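Local coordinates for protein NAD-dependent aldehyde dehydrogenase (Burkholderia multivorans, PDB 5UJU) that probably oxidises aldehydes to carboxylic acids with NAD as the electron acceptor, as other members of the aldehyde dehydrogenase family do, at residues Ala107-Trp111 with Leu229-Thr234; Arg205-Leu211 with Asn233-Lys238. One frame throughout, in Å; residues are numbered along the deposited sequence. Where two conformers were deposited one is given.

Contact 1 (Ala107-Trp111 with Leu229-Thr234); sequences AQRTW and LATGNT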
loop_
_atom_site.group_PDB
_atom_site.type_symbol
_atom_site.label_atom_id
_atom_site.label_comp_id
_atom_site.label_asym_id
_atom_site.label_seq_id
_atom_site.Cartn_x
_atom_site.Cartn_y
_atom_site.Cartn_z
ATOM N N ALA A 107 6.121 18.632 -16.874
ATOM C CA ALA A 107 7.158 18.750 -15.855
ATOM C C ALA A 107 7.690 17.404 -15.367
ATOM O O ALA A 107 8.752 17.380 -14.738
ATOM C CB ALA A 107 6.616 19.550 -14.656
ATOM N N GLN A 108 7.004 16.297 -15.683
ATOM C CA GLN A 108 7.305 15.010 -15.055
ATOM C C GLN A 108 8.693 14.499 -15.429
ATOM O O GLN A 108 9.439 14.014 -14.566
ATOM C CB GLN A 108 6.243 13.977 -15.443
ATOM C CG GLN A 108 5.167 13.783 -14.392
ATOM C CD GLN A 108 3.910 13.088 -14.917
ATOM O OE1 GLN A 108 3.922 12.443 -15.966
ATOM N NE2 GLN A 108 2.820 13.222 -14.175
ATOM N N ARG A 109 9.060 14.586 -16.706
ATOM C CA ARG A 109 10.240 13.866 -17.196
ATOM C C ARG A 109 11.521 14.256 -16.461
ATOM O O ARG A 109 12.179 13.404 -15.856
ATOM C CB ARG A 109 10.415 14.079 -18.708
ATOM C CG ARG A 109 11.575 13.273 -19.297
ATOM C CD ARG A 109 11.528 13.235 -20.828
ATOM N NE ARG A 109 12.769 12.733 -21.412
ATOM C CZ ARG A 109 12.983 11.462 -21.738
ATOM N NH1 ARG A 109 12.041 10.552 -21.515
ATOM N NH2 ARG A 109 14.142 11.095 -22.277
ATOM N N THR A 110 11.913 15.534 -16.523
ATOM C CA THR A 110 13.203 15.894 -15.932
ATOM C C THR A 110 13.170 15.768 -14.409
ATOM O O THR A 110 14.195 15.477 -13.782
ATOM C CB THR A 110 13.639 17.306 -16.383
ATOM O OG1 THR A 110 12.744 18.303 -15.889
ATOM C CG2 THR A 110 13.643 17.383 -17.902
ATOM N N TRP A 111 12.004 15.952 -13.799
ATOM C CA TRP A 111 11.880 15.711 -12.367
ATOM C C TRP A 111 12.138 14.242 -12.052
ATOM O O TRP A 111 12.989 13.917 -11.218
ATOM C CB TRP A 111 10.491 16.163 -11.907
ATOM C CG TRP A 111 10.113 15.977 -10.440
ATOM C CD1 TRP A 111 8.998 15.342 -9.968
ATOM C CD2 TRP A 111 10.797 16.487 -9.280
ATOM N NE1 TRP A 111 8.956 15.402 -8.597
ATOM C CE2 TRP A 111 10.044 16.101 -8.149
ATOM C CE3 TRP A 111 11.977 17.217 -9.086
ATOM C CZ2 TRP A 111 10.433 16.414 -6.845
ATOM C CZ3 TRP A 111 12.358 17.535 -7.779
ATOM C CH2 TRP A 111 11.580 17.147 -6.685
ATOM N N LEU A 229 6.049 14.372 -3.444
ATOM C CA LEU A 229 7.253 15.001 -3.990
ATOM C C LEU A 229 8.494 14.166 -3.718
ATOM O O LEU A 229 9.328 13.979 -4.608
ATOM C CB LEU A 229 7.428 16.405 -3.405
ATOM C CG LEU A 229 6.547 17.512 -3.964
ATOM C CD1 LEU A 229 6.794 18.797 -3.161
ATOM C CD2 LEU A 229 6.851 17.712 -5.466
ATOM N N ALA A 230 8.623 13.646 -2.492
ATOM C CA ALA A 230 9.782 12.855 -2.097
ATOM C C ALA A 230 9.885 11.543 -2.865
ATOM O O ALA A 230 10.931 10.889 -2.818
ATOM C CB ALA A 230 9.741 12.567 -0.588
ATOM N N THR A 231 8.812 11.103 -3.515
ATOM C CA THR A 231 8.893 9.912 -4.349
ATOM C C THR A 231 8.825 10.267 -5.834
ATOM O O THR A 231 8.517 9.405 -6.662
ATOM C CB THR A 231 7.797 8.911 -3.964
ATOM O OG1 THR A 231 6.521 9.560 -4.008
ATOM C CG2 THR A 231 8.048 8.371 -2.529
ATOM N N GLY A 232 9.085 11.530 -6.178
ATOM C CA GLY A 232 9.276 11.911 -7.570
ATOM C C GLY A 232 8.019 12.215 -8.344
ATOM O O GLY A 232 8.088 12.401 -9.562
ATOM N N ASN A 233 6.872 12.276 -7.687
ATOM C CA ASN A 233 5.643 12.568 -8.393
ATOM C C ASN A 233 5.492 14.070 -8.581
ATOM O O ASN A 233 6.096 14.868 -7.867
ATOM C CB ASN A 233 4.445 12.009 -7.604
ATOM C CG ASN A 233 4.507 10.515 -7.470
ATOM O OD1 ASN A 233 4.126 9.804 -8.385
ATOM N ND2 ASN A 233 5.033 10.023 -6.346
ATOM N N THR A 234 4.659 14.450 -9.546
ATOM C CA THR A 234 4.177 15.821 -9.630
ATOM C C THR A 234 2.870 15.919 -8.839
ATOM O O THR A 234 2.208 14.912 -8.589
ATOM C CB THR A 234 3.961 16.242 -11.087
ATOM O OG1 THR A 234 3.133 15.275 -11.742
ATOM C CG2 THR A 234 5.310 16.364 -11.849
HETATM O O HOH W 1 7.669 12.621 -12.270
#
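A Schellman motif ends helix 217-230, and W111 of helix 97-132 reaches into the turn that this motif makes. G232, with positive phi, is the C-prime residue, its N bonded back to L229 O while N233 N returns to D228 O. W111 NE1 donates to N233 O over 3.0 Å, a bent bond (140° at the hydrogen) whose donor sits well above the carbonyl plane, 62° out of it. Two other carbonyls come close to the ring obliquely: G232 O lies 3.1 Å from W111 CD1, and L229 O 3.5 Å from CZ2. From the other side of the ring plane, L229 CD2 touches W111 CZ2 at 4.1 Å, the leucine crossing the indole at about a right angle. With W111 CG anti to the backbone N (chi1 179°), the ring swings off its helix to the turn, where F263 meets it edge-to-face.

One helical turn earlier, Q108 NE2 donates tentatively, in one of two deposited conformers, to T234 OG1 at 3.2 Å, a hydroxyl that T207 also meets. In that conformer T234 CG2 lies 3.6 Å from Q108 CG. A water donates to both Q108 O and G232 O, tying the helix backbone to the turn. The arrangement is a helix packed against the helix-to-strand turn of a beta-alpha-beta unit, its tryptophan bonded to the carbonyl following the C-prime glycine of a Schellman motif.

Contact 2 (Arg205-Leu211 with Asn233-Lys238); sequences RGTGLVL and NTVIVK
N233 OD1 accepts the backbone N-H of G206 at 2.9 Å, in the carbonyl plane and fairly straight (162°), while R205 N lies just as near. N233 CG stands beside its own backbone N (chi1 -62°), which brings the amide up to the R205-G206 break, just before residues 207-211 resume as strand; its ND2 is held by D228 O and R553 O. From here a parallel ladder runs on. T234 N bonds G206 O, then G208 N donates to T234 O at 2.7 Å. I236 takes G208 O with its N and gives its O to V210 N, and K238 N closes the ladder on V210 O.

On the face carrying T207, L209 and I236, the two threonine hydroxyls meet at 2.8 Å from OG1 of T207 to OG1 of T234. T207 CG2 then touches I236 CD1, and L211 CD2 lies 3.8 Å from K238 CB. Bent at chi2 and chi3, K238 folds its CE back onto L211 CD2, and NZ forms a salt bridge with D277. On the other face, V210 CG2 packs 3.7 Å from V235 CG1.

Helix 217-230 covers this valine face through L225, helix 97-132 covers the threonine face through A104 and I101, and strand 290-296 bonds the far edge of strand 191-211.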
loop_
_atom_site.group_PDB
_atom_site.type_symbol
_atom_site.label_atom_id
_atom_site.label_comp_id
_atom_site.label_asym_id
_atom_site.label_seq_id
_atom_site.Cartn_x
_atom_site.Cartn_y
_atom_site.Cartn_z
ATOM N N ARG A 205 4.818 7.252 -9.629
ATOM C CA ARG A 205 3.534 6.875 -10.215
ATOM C C ARG A 205 3.087 7.870 -11.287
ATOM O O ARG A 205 2.557 7.475 -12.330
ATOM C CB ARG A 205 2.481 6.753 -9.113
ATOM C CG ARG A 205 2.705 5.539 -8.236
ATOM C CD ARG A 205 2.378 4.261 -8.986
ATOM N NE ARG A 205 2.221 3.154 -8.052
ATOM C CZ ARG A 205 1.575 2.026 -8.320
ATOM N NH1 ARG A 205 1.019 1.843 -9.515
ATOM N NH2 ARG A 205 1.473 1.090 -7.374
ATOM N N GLY A 206 3.262 9.164 -11.042
ATOM C CA GLY A 206 2.771 10.149 -11.982
ATOM C C GLY A 206 2.366 11.436 -11.305
ATOM O O GLY A 206 3.168 12.046 -10.590
ATOM N N THR A 207 1.130 11.871 -11.524
ATOM C CA THR A 207 0.632 13.087 -10.903
ATOM C C THR A 207 -0.241 12.738 -9.706
ATOM O O THR A 207 -1.205 11.973 -9.828
ATOM C CB THR A 207 -0.140 13.932 -11.912
ATOM O OG1 THR A 207 0.760 14.357 -12.942
ATOM C CG2 THR A 207 -0.740 15.165 -11.244
ATOM N N GLY A 208 0.086 13.320 -8.562
ATOM C CA GLY A 208 -0.709 13.167 -7.361
ATOM C C GLY A 208 -1.623 14.366 -7.184
ATOM O O GLY A 208 -1.348 15.458 -7.694
ATOM N N LEU A 209 -2.739 14.134 -6.492
ATOM C CA LEU A 209 -3.727 15.158 -6.191
ATOM C C LEU A 209 -3.825 15.301 -4.674
ATOM O O LEU A 209 -3.944 14.297 -3.960
ATOM C CB LEU A 209 -5.083 14.792 -6.817
ATOM C CG LEU A 209 -6.313 15.619 -6.440
ATOM C CD1 LEU A 209 -6.162 17.047 -6.961
ATOM C CD2 LEU A 209 -7.649 14.977 -6.934
ATOM N N VAL A 210 -3.732 16.535 -4.179
ATOM C CA VAL A 210 -3.885 16.827 -2.754
ATOM C C VAL A 210 -5.171 17.622 -2.584
ATOM O O VAL A 210 -5.295 18.733 -3.113
ATOM C CB VAL A 210 -2.675 17.578 -2.175
ATOM C CG1 VAL A 210 -2.943 17.968 -0.720
ATOM C CG2 VAL A 210 -1.430 16.701 -2.239
ATOM N N LEU A 211 -6.132 17.038 -1.867
ATOM C CA LEU A 211 -7.450 17.632 -1.653
ATOM C C LEU A 211 -7.489 18.183 -0.238
ATOM O O LEU A 211 -7.469 17.418 0.739
ATOM C CB LEU A 211 -8.566 16.611 -1.879
ATOM C CG LEU A 211 -8.670 16.068 -3.306
ATOM C CD1 LEU A 211 -9.727 14.979 -3.427
ATOM C CD2 LEU A 211 -9.017 17.230 -4.238
ATOM N N ASN A 233 6.872 12.276 -7.687
ATOM C CA ASN A 233 5.643 12.568 -8.393
ATOM C C ASN A 233 5.492 14.070 -8.581
ATOM O O ASN A 233 6.096 14.868 -7.867
ATOM C CB ASN A 233 4.445 12.009 -7.604
ATOM C CG ASN A 233 4.507 10.515 -7.470
ATOM O OD1 ASN A 233 4.126 9.804 -8.385
ATOM N ND2 ASN A 233 5.033 10.023 -6.346
ATOM N N THR A 234 4.659 14.450 -9.546
ATOM C CA THR A 234 4.177 15.821 -9.630
ATOM C C THR A 234 2.870 15.919 -8.839
ATOM O O THR A 234 2.208 14.912 -8.589
ATOM C CB THR A 234 3.961 16.242 -11.087
ATOM O OG1 THR A 234 3.133 15.275 -11.742
ATOM C CG2 THR A 234 5.310 16.364 -11.849
ATOM N N VAL A 235 2.507 17.139 -8.428
ATOM C CA VAL A 235 1.397 17.334 -7.491
ATOM C C VAL A 235 0.516 18.493 -7.942
ATOM O O VAL A 235 1.015 19.585 -8.225
ATOM C CB VAL A 235 1.909 17.601 -6.061
ATOM C CG1 VAL A 235 0.758 17.601 -5.080
ATOM C CG2 VAL A 235 2.951 16.569 -5.660
ATOM N N ILE A 236 -0.796 18.275 -7.948
ATOM C CA ILE A 236 -1.786 19.344 -8.058
ATOM C C ILE A 236 -2.403 19.508 -6.676
ATOM O O ILE A 236 -2.940 18.539 -6.111
ATOM C CB ILE A 236 -2.866 19.036 -9.112
ATOM C CG1 ILE A 236 -2.249 18.902 -10.523
ATOM C CG2 ILE A 236 -3.952 20.099 -9.093
ATOM C CD1 ILE A 236 -3.200 18.313 -11.557
ATOM N N VAL A 237 -2.273 20.701 -6.103
ATOM C CA VAL A 237 -2.797 20.990 -4.770
ATOM C C VAL A 237 -4.126 21.710 -4.934
ATOM O O VAL A 237 -4.175 22.813 -5.496
ATOM C CB VAL A 237 -1.811 21.829 -3.944
ATOM C CG1 VAL A 237 -2.386 22.123 -2.566
ATOM C CG2 VAL A 237 -0.463 21.117 -3.828
ATOM N N LYS A 238 -5.201 21.079 -4.457
ATOM C CA LYS A 238 -6.557 21.618 -4.516
ATOM C C LYS A 238 -7.028 21.899 -3.097
ATOM O O LYS A 238 -7.584 21.005 -2.441
ATOM C CB LYS A 238 -7.501 20.626 -5.209
ATOM C CG LYS A 238 -8.738 21.260 -5.857
ATOM C CD LYS A 238 -9.716 21.887 -4.870
ATOM C CE LYS A 238 -10.377 20.824 -3.978
ATOM N NZ LYS A 238 -11.330 21.495 -3.032
#

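Both contacts are buried, and they share N233 and T234, where helix 217-230 gives way to strand 234-238. Contact 2 joins the two parallel strands of the beta-alpha-beta unit, mostly by regular backbone bonds, with valines on one face and threonines, a lysine and aliphatic side chains on the other. Contact 1 brings in helix 97-132 from outside the unit and relies on side-chain donors, an indole and an amide, together with a bridging water. It buries about half as much surface, 275 against 565 Å², and lies farther from the centre of the chain. In the conformer given, Q108 NE2 lies 2.7 Å from T207 OG1, while L229 CD2 reaches V235 CG2 on the opposite face of the sheet.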